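Local coordinates for protein 30kLP (Treponema pallidum, PDB 3K8G) that is an outer membrane-associated lipoprotein that alters membrane permeability at acidic pH and might take part in ligand transport, at residues Q160-I166 / A188-T194; E199-S205 / I237-I243; L204-N210 / V231-L236. All coordinates share one frame; numbering follows the deposited sequence.

Contact 1 of 3, residues Q160-I166 / A188-T194; sequences QTVALYI and AMELYLT
Leu-164 O is gripped twice: the amide of Leu-191 reaches it across the strands at 3.0 Å from N to O, and a water donates to the same oxygen. That water also donates to Tyr-192 OH, at 2.9 Å from the hydroxyl oxygen. Tyr-192 OH in turn gives its proton to Glu-190 OE1 over 2.5 Å between the two oxygens, a short bond that meets the carboxylate on its anti side and lies at the ring edge. Strand 162-166 and strand 189-194 run antiparallel (166°) in the U-shaped beta-half-barrel of this lipoprotein, with hydrogen-bonded pairs at Val-162/Leu-193, Leu-164/Leu-191 and Ile-166/Met-189. The side chains of these three pairs share one apolar face, where Leu-164 CD1 meets Leu-193 CD1 at 3.7 Å and Ile-166 lies side by side with Met-189, CD1 4.0 Å from SD. Phe-172 of helix 169-176 packs against that face. On the other face the Tyr-192 ring approaches Ala-163 CB, 3.8 Å from CD1, and forms a cation-pi contact with Arg-148. With CG anti to the backbone N (chi1 179°), Tyr-165 extends alongside the partner strand until its OH reaches Ala-188 CB at 3.6 Å, while Phe-149 of helix 147-153 touches both tyrosines.

Contact 2 of 3, residues E199-S205 / I237-I243; sequences EYLYTLS and IIEDGTI
Segment 199-205 runs antiparallel to two differently directed halves of its partner: its axis makes 173° with strand 237-239 but 141° with strand 241-243, so the partner turns a corner at Asp-240. Cross-strand bonds bracket that corner. Leu-204 and Ile-238 form a hydrogen-bonded pair before it, and Tyr-200 and Ile-243 form another after it, with Tyr-200 N 2.7 Å from Ile-243 O. Between them the register slips by one residue. Tyr-202 O accepts Gly-241 N at 3.2 Å and also, weakly, Asp-240 N at 3.0 Å.

The Tyr-202 side chain lies against this irregularity. Its CG occupies the crowded position between backbone N and carbonyl carbon (chi1 64°), which swings the ring back over the partner strand. Gly-241 CA then sits over one ring face as a CH-pi donor, 3.8 Å from the centroid of the Tyr-202 ring, while Ile-243 CG2 approaches CD1 of the same ring obliquely. On the same face of the sheet Leu-204 and Ile-238 run side by side, CD1 to CD1 3.9 Å, and Ile-173 and Leu-176 of helix 169-176 pack on Leu-204. The opposite face is more polar: Thr-203 CG2 lies 3.9 Å from Glu-239 CB, and the carboxylate of Glu-239 bonds to His-230 of the next strand. Asp-240 and Gly-241 both face Tyr-202, with Asp-240 at positive phi in the first position, usually glycine's: a G1 beta bulge, here bending a strand of the half-barrel.

Contact 3 of 3, residues L204-N210 / V231-L236; sequences LSLQLGN and VEGDRL
This is the far end of an antiparallel strand pairing, where strand 199-207 runs out beside the type II' turn, Glu-232 to Arg-235, that joins strands 228-232 and 235-244. The last regular pairs are Leu-206 with Leu-236, hydrogen-bonded in both directions, and Gln-207 with Arg-235. One further backbone bond, Leu-208 N to Asp-234 O at 2.7 Å, carries the pairing into the turn. Beside this bond Leu-208 and Leu-236 pack, CD2 to CB 3.8 Å, and Val-231 CG1 meets Leu-208 CD1. On the face of Gln-207, Arg-235 bends at chi3 (-52°), bringing NH1 to Ser-205 OG at 3.0 Å. The bond is far from straight (130°), and the hydroxyl lies 36° out of the guanidinium plane. NH2 of Arg-235 lies 3.7 Å from Glu-232 OE2, a long salt bridge inside the turn. Gln-207 passes its amide beside the aliphatic part of Arg-235, NE2 to CG 3.9 Å. Gly-209 O sits over the carboxylate carbon of Asp-234, 3.0 Å from CG. Its approach to OD2 sets acceptor against acceptor without a hydrogen bond, and may, if anything, be slightly unfavourable for the charged carboxylate.

In the fold
The three contacts follow one run of antiparallel strands outward, 162-166, 189-196, 199-207 and 235-244, their centres about 9, 17 and 23 Å from the centre of the chain. Contacts 1 and 2 meet through bonds between strands 189-196 and 199-207, such as Thr-194 N to Leu-201 O; contacts 2 and 3 share Leu-204 and Ser-205 and use the same two strands. All three are partly buried. Contact 1, the innermost, is regularly paired; contact 2 has a bulge, and contact 3, at the outer end, turn and loop residues. Helix 169-176 touches Leu-191 in contact 1 and Leu-204, shared by contacts 2 and 3. Charged side chains are more numerous in contacts 2 and 3 than in contact 1.

Contact 1 of 3, residues Q160-I166 / A188-T194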
loop_
_atom_site.group_PDB
_atom_site.type_symbol
_atom_site.label_atom_id
_atom_site.label_comp_id
_atom_site.label_asym_id
_atom_site.label_seq_id
_atom_site.Cartn_x
_atom_site.Cartn_y
_atom_site.Cartn_z
ATOM N N GLN A 160 1.257 5.528 -13.756
ATOM C CA GLN A 160 1.898 5.877 -12.479
ATOM C C GLN A 160 0.858 6.113 -11.366
ATOM O O GLN A 160 1.145 6.717 -10.337
ATOM C CB GLN A 160 2.786 7.106 -12.668
ATOM C CG GLN A 160 3.733 6.913 -13.893
ATOM C CD GLN A 160 4.855 7.916 -13.939
ATOM O OE1 GLN A 160 4.707 9.044 -13.467
ATOM N NE2 GLN A 160 5.986 7.511 -14.515
ATOM N N THR A 161 -0.347 5.606 -11.592
ATOM C CA THR A 161 -1.450 5.714 -10.626
ATOM C C THR A 161 -1.188 4.806 -9.418
ATOM O O THR A 161 -0.917 3.622 -9.574
ATOM C CB THR A 161 -2.782 5.367 -11.295
ATOM O OG1 THR A 161 -3.025 6.306 -12.351
ATOM C CG2 THR A 161 -3.952 5.468 -10.319
ATOM N N VAL A 162 -1.303 5.394 -8.235
ATOM C CA VAL A 162 -1.273 4.714 -6.941
ATOM C C VAL A 162 -2.714 4.238 -6.656
ATOM O O VAL A 162 -3.662 4.997 -6.853
ATOM C CB VAL A 162 -0.811 5.690 -5.832
ATOM C CG1 VAL A 162 -0.897 5.045 -4.396
ATOM C CG2 VAL A 162 0.607 6.185 -6.107
ATOM N N ALA A 163 -2.872 2.975 -6.245
ATOM C CA ALA A 163 -4.227 2.417 -5.995
ATOM C C ALA A 163 -4.369 1.958 -4.542
ATOM O O ALA A 163 -3.468 1.310 -4.007
ATOM C CB ALA A 163 -4.506 1.233 -6.986
ATOM N N LEU A 164 -5.502 2.268 -3.896
ATOM C CA LEU A 164 -5.742 1.724 -2.577
ATOM C C LEU A 164 -7.122 1.103 -2.566
ATOM O O LEU A 164 -8.044 1.627 -3.199
ATOM C CB LEU A 164 -5.663 2.792 -1.477
ATOM C CG LEU A 164 -4.237 3.139 -0.985
ATOM C CD1 LEU A 164 -3.686 4.256 -1.822
ATOM C CD2 LEU A 164 -4.292 3.545 0.484
ATOM N N TYR A 165 -7.240 -0.027 -1.881
ATOM C CA TYR A 165 -8.555 -0.585 -1.632
ATOM C C TYR A 165 -8.736 -0.725 -0.127
ATOM O O TYR A 165 -7.941 -1.416 0.539
ATOM C CB TYR A 165 -8.683 -1.946 -2.311
ATOM C CG TYR A 165 -10.055 -2.576 -2.054
ATOM C CD1 TYR A 165 -11.205 -1.891 -2.412
ATOM C CD2 TYR A 165 -10.192 -3.860 -1.480
ATOM C CE1 TYR A 165 -12.464 -2.433 -2.204
ATOM C CE2 TYR A 165 -11.477 -4.411 -1.297
ATOM C CZ TYR A 165 -12.598 -3.669 -1.671
ATOM O OH TYR A 165 -13.900 -4.133 -1.504
ATOM N N ILE A 166 -9.784 -0.109 0.417
ATOM C CA ILE A 166 -9.849 0.057 1.890
ATOM C C ILE A 166 -11.193 -0.498 2.327
ATOM O O ILE A 166 -12.224 0.029 1.900
ATOM C CB ILE A 166 -9.721 1.557 2.250
ATOM C CG1 ILE A 166 -8.382 2.106 1.720
ATOM C CG2 ILE A 166 -9.945 1.816 3.805
ATOM C CD1 ILE A 166 -8.532 3.470 0.992
ATOM N N ALA A 188 -16.779 -0.055 1.713
ATOM C CA ALA A 188 -15.461 -0.097 1.121
ATOM C C ALA A 188 -15.191 1.139 0.271
ATOM O O ALA A 188 -16.127 1.721 -0.311
ATOM C CB ALA A 188 -15.347 -1.364 0.297
ATOM N N MET A 189 -13.924 1.554 0.220
ATOM C CA MET A 189 -13.529 2.677 -0.579
ATOM C C MET A 189 -12.475 2.212 -1.577
ATOM O O MET A 189 -11.533 1.516 -1.193
ATOM C CB MET A 189 -12.937 3.812 0.283
ATOM C CG MET A 189 -12.262 4.952 -0.546
ATOM S SD MET A 189 -11.339 6.219 0.419
ATOM C CE MET A 189 -12.668 6.875 1.370
ATOM N N GLU A 190 -12.619 2.627 -2.837
ATOM C CA GLU A 190 -11.526 2.483 -3.829
ATOM C C GLU A 190 -10.941 3.890 -4.001
ATOM O O GLU A 190 -11.696 4.849 -4.122
ATOM C CB GLU A 190 -12.113 2.093 -5.184
ATOM C CG GLU A 190 -12.712 0.721 -5.277
ATOM C CD GLU A 190 -13.297 0.489 -6.676
ATOM O OE1 GLU A 190 -12.575 0.651 -7.659
ATOM O OE2 GLU A 190 -14.475 0.121 -6.775
ATOM N N LEU A 191 -9.622 4.009 -4.069
ATOM C CA LEU A 191 -8.981 5.315 -4.176
ATOM C C LEU A 191 -7.837 5.239 -5.151
ATOM O O LEU A 191 -6.950 4.381 -4.993
ATOM C CB LEU A 191 -8.452 5.742 -2.787
ATOM C CG LEU A 191 -7.618 7.006 -2.657
ATOM C CD1 LEU A 191 -8.474 8.228 -3.063
ATOM C CD2 LEU A 191 -7.093 7.126 -1.226
ATOM N N TYR A 192 -7.818 6.155 -6.131
ATOM C CA TYR A 192 -6.796 6.150 -7.213
ATOM C C TYR A 192 -6.204 7.551 -7.300
ATOM O O TYR A 192 -6.973 8.520 -7.431
ATOM C CB TYR A 192 -7.430 5.724 -8.559
ATOM C CG TYR A 192 -8.140 4.393 -8.398
ATOM C CD1 TYR A 192 -7.407 3.197 -8.376
ATOM C CD2 TYR A 192 -9.527 4.330 -8.225
ATOM C CE1 TYR A 192 -8.065 1.945 -8.183
ATOM C CE2 TYR A 192 -10.182 3.073 -8.028
ATOM C CZ TYR A 192 -9.421 1.909 -8.008
ATOM O OH TYR A 192 -10.047 0.670 -7.808
ATOM N N LEU A 193 -4.876 7.651 -7.158
ATOM C CA LEU A 193 -4.184 8.951 -7.043
ATOM C C LEU A 193 -3.087 9.079 -8.074
ATOM O O LEU A 193 -2.453 8.083 -8.444
ATOM C CB LEU A 193 -3.589 9.153 -5.634
ATOM C CG LEU A 193 -4.459 8.755 -4.420
ATOM C CD1 LEU A 193 -4.085 7.384 -3.850
ATOM C CD2 LEU A 193 -4.434 9.812 -3.285
ATOM N N THR A 194 -2.821 10.313 -8.515
ATOM C CA THR A 194 -1.720 10.512 -9.457
ATOM C C THR A 194 -1.024 11.848 -9.120
ATOM O O THR A 194 -1.676 12.828 -8.748
ATOM C CB THR A 194 -2.235 10.435 -10.930
ATOM O OG1 THR A 194 -1.132 10.238 -11.825
ATOM C CG2 THR A 194 -2.989 11.679 -11.321
HETATM O O HOH W 1 -9.341 -0.099 -5.062
#

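Contact 2 of 3, residues E199-S205 / I237-I243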
loop_
_atom_site.group_PDB
_atom_site.type_symbol
_atom_site.label_atom_id
_atom_site.label_comp_id
_atom_site.label_asym_id
_atom_site.label_seq_id
_atom_site.Cartn_x
_atom_site.Cartn_y
_atom_site.Cartn_z
ATOM N N GLU A 199 1.619 17.532 -4.948
ATOM C CA GLU A 199 0.342 16.991 -4.470
ATOM C C GLU A 199 -0.130 15.822 -5.305
ATOM O O GLU A 199 0.535 15.446 -6.277
ATOM C CB GLU A 199 -0.720 18.077 -4.436
ATOM C CG GLU A 199 -1.135 18.594 -5.793
ATOM C CD GLU A 199 -1.919 19.886 -5.686
ATOM O OE1 GLU A 199 -2.714 20.177 -6.605
ATOM O OE2 GLU A 199 -1.738 20.605 -4.678
ATOM N N TYR A 200 -1.277 15.249 -4.904
ATOM C CA TYR A 200 -1.907 14.142 -5.610
ATOM C C TYR A 200 -3.315 14.518 -6.014
ATOM O O TYR A 200 -4.048 15.069 -5.209
ATOM C CB TYR A 200 -1.885 12.845 -4.729
ATOM C CG TYR A 200 -0.565 12.133 -4.879
ATOM C CD1 TYR A 200 0.563 12.569 -4.202
ATOM C CD2 TYR A 200 -0.424 11.075 -5.779
ATOM C CE1 TYR A 200 1.811 11.928 -4.372
ATOM C CE2 TYR A 200 0.820 10.437 -5.964
ATOM C CZ TYR A 200 1.915 10.857 -5.248
ATOM O OH TYR A 200 3.128 10.214 -5.462
ATOM N N LEU A 201 -3.676 14.250 -7.272
ATOM C CA LEU A 201 -5.049 14.341 -7.745
ATOM C C LEU A 201 -5.685 12.964 -7.530
ATOM O O LEU A 201 -5.008 11.956 -7.752
ATOM C CB LEU A 201 -5.055 14.575 -9.256
ATOM C CG LEU A 201 -5.335 15.973 -9.799
ATOM C CD1 LEU A 201 -4.724 16.081 -11.185
ATOM C CD2 LEU A 201 -6.841 16.273 -9.837
ATOM N N TYR A 202 -6.948 12.899 -7.131
ATOM C CA TYR A 202 -7.535 11.545 -6.918
ATOM C C TYR A 202 -8.973 11.394 -7.350
ATOM O O TYR A 202 -9.693 12.392 -7.529
ATOM C CB TYR A 202 -7.360 11.072 -5.464
ATOM C CG TYR A 202 -8.081 11.909 -4.457
ATOM C CD1 TYR A 202 -7.402 12.910 -3.760
ATOM C CD2 TYR A 202 -9.439 11.716 -4.197
ATOM C CE1 TYR A 202 -8.050 13.700 -2.834
ATOM C CE2 TYR A 202 -10.101 12.513 -3.277
ATOM C CZ TYR A 202 -9.389 13.490 -2.597
ATOM O OH TYR A 202 -10.024 14.272 -1.676
ATOM N N THR A 203 -9.382 10.129 -7.536
ATOM C CA THR A 203 -10.780 9.787 -7.713
ATOM C C THR A 203 -11.001 8.696 -6.704
ATOM O O THR A 203 -10.125 7.838 -6.498
ATOM C CB THR A 203 -11.107 9.129 -9.083
ATOM O OG1 THR A 203 -10.562 9.892 -10.148
ATOM C CG2 THR A 203 -12.613 9.058 -9.292
ATOM N N LEU A 204 -12.183 8.689 -6.120
ATOM C CA LEU A 204 -12.546 7.599 -5.221
ATOM C C LEU A 204 -14.003 7.229 -5.403
ATOM O O LEU A 204 -14.829 8.027 -5.915
ATOM C CB LEU A 204 -12.208 7.928 -3.758
ATOM C CG LEU A 204 -12.958 9.053 -3.019
ATOM C CD1 LEU A 204 -14.331 8.575 -2.460
ATOM C CD2 LEU A 204 -12.112 9.591 -1.869
ATOM N N SER A 205 -14.302 5.996 -5.014
ATOM C CA SER A 205 -15.642 5.531 -4.939
ATOM C C SER A 205 -15.821 5.007 -3.518
ATOM O O SER A 205 -14.945 4.304 -2.992
ATOM C CB SER A 205 -15.823 4.422 -5.969
ATOM O OG SER A 205 -17.144 3.934 -5.944
ATOM N N ILE A 237 -19.112 8.997 -5.670
ATOM C CA ILE A 237 -17.927 9.200 -6.500
ATOM C C ILE A 237 -17.426 10.617 -6.329
ATOM O O ILE A 237 -18.185 11.575 -6.488
ATOM C CB ILE A 237 -18.238 8.962 -7.988
ATOM C CG1 ILE A 237 -19.051 7.671 -8.178
ATOM C CG2 ILE A 237 -16.947 9.045 -8.857
ATOM C CD1 ILE A 237 -18.254 6.400 -8.027
ATOM N N ILE A 238 -16.155 10.737 -5.978
ATOM C CA ILE A 238 -15.480 12.007 -5.860
ATOM C C ILE A 238 -14.386 12.001 -6.900
ATOM O O ILE A 238 -13.538 11.099 -6.919
ATOM C CB ILE A 238 -14.896 12.214 -4.454
ATOM C CG1 ILE A 238 -16.026 12.095 -3.407
ATOM C CG2 ILE A 238 -14.168 13.576 -4.376
ATOM C CD1 ILE A 238 -15.591 12.249 -1.969
ATOM N N GLU A 239 -14.408 12.977 -7.805
ATOM C CA GLU A 239 -13.286 13.094 -8.729
ATOM C C GLU A 239 -12.622 14.460 -8.713
ATOM O O GLU A 239 -13.268 15.494 -8.497
ATOM C CB GLU A 239 -13.688 12.659 -10.140
ATOM C CG GLU A 239 -15.134 12.978 -10.499
ATOM C CD GLU A 239 -15.708 12.059 -11.575
ATOM O OE1 GLU A 239 -14.927 11.410 -12.311
ATOM O OE2 GLU A 239 -16.950 11.970 -11.673
ATOM N N ASP A 240 -11.318 14.430 -8.933
ATOM C CA ASP A 240 -10.490 15.613 -9.041
ATOM C C ASP A 240 -10.283 16.246 -7.675
ATOM O O ASP A 240 -10.115 17.444 -7.577
ATOM C CB ASP A 240 -11.079 16.616 -10.042
ATOM C CG ASP A 240 -11.367 15.992 -11.396
ATOM O OD1 ASP A 240 -12.492 16.205 -11.929
ATOM O OD2 ASP A 240 -10.471 15.291 -11.925
ATOM N N GLY A 241 -10.295 15.428 -6.622
ATOM C CA GLY A 241 -9.889 15.902 -5.302
ATOM C C GLY A 241 -8.387 16.091 -5.304
ATOM O O GLY A 241 -7.691 15.518 -6.158
ATOM N N THR A 242 -7.879 16.900 -4.375
ATOM C CA THR A 242 -6.431 17.062 -4.197
ATOM C C THR A 242 -6.016 16.895 -2.736
ATOM O O THR A 242 -6.756 17.245 -1.834
ATOM C CB THR A 242 -5.945 18.437 -4.670
ATOM O OG1 THR A 242 -6.714 19.449 -4.009
ATOM C CG2 THR A 242 -6.119 18.571 -6.198
ATOM N N ILE A 243 -4.828 16.360 -2.519
ATOM C CA ILE A 243 -4.221 16.221 -1.201
ATOM C C ILE A 243 -2.720 16.348 -1.418
ATOM O O ILE A 243 -2.198 15.837 -2.421
ATOM C CB ILE A 243 -4.566 14.826 -0.561
ATOM C CG1 ILE A 243 -3.951 14.672 0.843
ATOM C CG2 ILE A 243 -4.153 13.667 -1.494
ATOM C CD1 ILE A 243 -4.454 13.439 1.606
#

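Contact 3 of 3, residues L204-N210 / V231-L236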
loop_
_atom_site.group_PDB
_atom_site.type_symbol
_atom_site.label_atom_id
_atom_site.label_comp_id
_atom_site.label_asym_id
_atom_site.label_seq_id
_atom_site.Cartn_x
_atom_site.Cartn_y
_atom_site.Cartn_z
ATOM N N LEU A 204 -12.183 8.689 -6.120
ATOM C CA LEU A 204 -12.546 7.599 -5.221
ATOM C C LEU A 204 -14.003 7.229 -5.403
ATOM O O LEU A 204 -14.829 8.027 -5.915
ATOM C CB LEU A 204 -12.208 7.928 -3.758
ATOM C CG LEU A 204 -12.958 9.053 -3.019
ATOM C CD1 LEU A 204 -14.331 8.575 -2.460
ATOM C CD2 LEU A 204 -12.112 9.591 -1.869
ATOM N N SER A 205 -14.302 5.996 -5.014
ATOM C CA SER A 205 -15.642 5.531 -4.939
ATOM C C SER A 205 -15.821 5.007 -3.518
ATOM O O SER A 205 -14.945 4.304 -2.992
ATOM C CB SER A 205 -15.823 4.422 -5.969
ATOM O OG SER A 205 -17.144 3.934 -5.944
ATOM N N LEU A 206 -16.951 5.325 -2.902
ATOM C CA LEU A 206 -17.211 4.917 -1.536
ATOM C C LEU A 206 -18.588 4.255 -1.499
ATOM O O LEU A 206 -19.584 4.835 -1.972
ATOM C CB LEU A 206 -17.146 6.135 -0.591
ATOM C CG LEU A 206 -17.583 6.006 0.872
ATOM C CD1 LEU A 206 -16.614 5.104 1.659
ATOM C CD2 LEU A 206 -17.600 7.427 1.479
ATOM N N GLN A 207 -18.636 3.050 -0.938
ATOM C CA GLN A 207 -19.862 2.288 -0.864
ATOM C C GLN A 207 -20.743 2.925 0.216
ATOM O O GLN A 207 -20.303 3.147 1.357
ATOM C CB GLN A 207 -19.522 0.795 -0.568
ATOM C CG GLN A 207 -20.634 -0.191 -0.944
ATOM C CD GLN A 207 -20.764 -0.432 -2.465
ATOM O OE1 GLN A 207 -19.793 -0.772 -3.154
ATOM N NE2 GLN A 207 -21.965 -0.263 -2.975
ATOM N N LEU A 208 -21.962 3.297 -0.166
ATOM C CA LEU A 208 -22.875 3.991 0.744
ATOM C C LEU A 208 -23.888 3.049 1.424
ATOM O O LEU A 208 -24.491 3.415 2.435
ATOM C CB LEU A 208 -23.653 5.083 0.002
ATOM C CG LEU A 208 -22.877 6.264 -0.615
ATOM C CD1 LEU A 208 -23.793 7.115 -1.501
ATOM C CD2 LEU A 208 -22.209 7.140 0.452
ATOM N N GLY A 209 -24.077 1.862 0.861
ATOM C CA GLY A 209 -25.134 0.951 1.333
ATOM C C GLY A 209 -26.530 1.408 0.936
ATOM O O GLY A 209 -26.757 1.773 -0.216
ATOM N N ASN A 210 -27.475 1.372 1.880
ATOM C CA ASN A 210 -28.838 1.864 1.628
ATOM C C ASN A 210 -29.021 3.316 2.081
ATOM O O ASN A 210 -30.045 3.952 1.807
ATOM C CB ASN A 210 -29.898 0.930 2.255
ATOM C CG ASN A 210 -29.982 -0.415 1.544
ATOM O OD1 ASN A 210 -29.970 -1.477 2.186
ATOM N ND2 ASN A 210 -30.062 -0.383 0.212
ATOM N N VAL A 231 -23.432 10.718 -7.122
ATOM C CA VAL A 231 -23.820 9.393 -6.652
ATOM C C VAL A 231 -24.160 8.539 -7.870
ATOM O O VAL A 231 -24.759 9.037 -8.833
ATOM C CB VAL A 231 -25.002 9.471 -5.647
ATOM C CG1 VAL A 231 -25.484 8.070 -5.222
ATOM C CG2 VAL A 231 -24.577 10.255 -4.421
ATOM N N GLU A 232 -23.724 7.283 -7.844
ATOM C CA GLU A 232 -24.035 6.304 -8.881
ATOM C C GLU A 232 -24.480 5.029 -8.174
ATOM O O GLU A 232 -23.677 4.382 -7.498
ATOM C CB GLU A 232 -22.801 5.981 -9.733
ATOM C CG GLU A 232 -22.241 7.131 -10.598
ATOM C CD GLU A 232 -21.245 6.625 -11.649
ATOM O OE1 GLU A 232 -20.330 7.381 -12.039
ATOM O OE2 GLU A 232 -21.370 5.464 -12.087
ATOM N N GLY A 233 -25.750 4.662 -8.325
ATOM C CA GLY A 233 -26.295 3.526 -7.579
ATOM C C GLY A 233 -26.048 3.740 -6.099
ATOM O O GLY A 233 -26.441 4.761 -5.539
ATOM N N ASP A 234 -25.340 2.801 -5.474
ATOM C CA ASP A 234 -25.038 2.887 -4.046
ATOM C C ASP A 234 -23.602 3.379 -3.751
ATOM O O ASP A 234 -23.056 3.127 -2.669
ATOM C CB ASP A 234 -25.314 1.524 -3.382
ATOM C CG ASP A 234 -26.818 1.257 -3.174
ATOM O OD1 ASP A 234 -27.653 2.156 -3.449
ATOM O OD2 ASP A 234 -27.161 0.144 -2.723
ATOM N N ARG A 235 -23.014 4.115 -4.698
ATOM C CA ARG A 235 -21.636 4.579 -4.559
ATOM C C ARG A 235 -21.485 6.087 -4.725
ATOM O O ARG A 235 -21.966 6.667 -5.717
ATOM C CB ARG A 235 -20.735 3.900 -5.588
ATOM C CG ARG A 235 -20.527 2.407 -5.381
ATOM C CD ARG A 235 -19.576 1.883 -6.448
ATOM N NE ARG A 235 -20.009 2.249 -7.800
ATOM C CZ ARG A 235 -19.208 2.663 -8.790
ATOM N NH1 ARG A 235 -17.892 2.807 -8.604
ATOM N NH2 ARG A 235 -19.742 2.967 -9.972
ATOM N N LEU A 236 -20.809 6.702 -3.758
ATOM C CA LEU A 236 -20.419 8.096 -3.836
ATOM C C LEU A 236 -19.114 8.196 -4.604
ATOM O O LEU A 236 -18.120 7.575 -4.223
ATOM C CB LEU A 236 -20.238 8.655 -2.430
ATOM C CG LEU A 236 -19.944 10.165 -2.379
ATOM C CD1 LEU A 236 -21.206 10.947 -2.770
ATOM C CD2 LEU A 236 -19.436 10.569 -0.997
#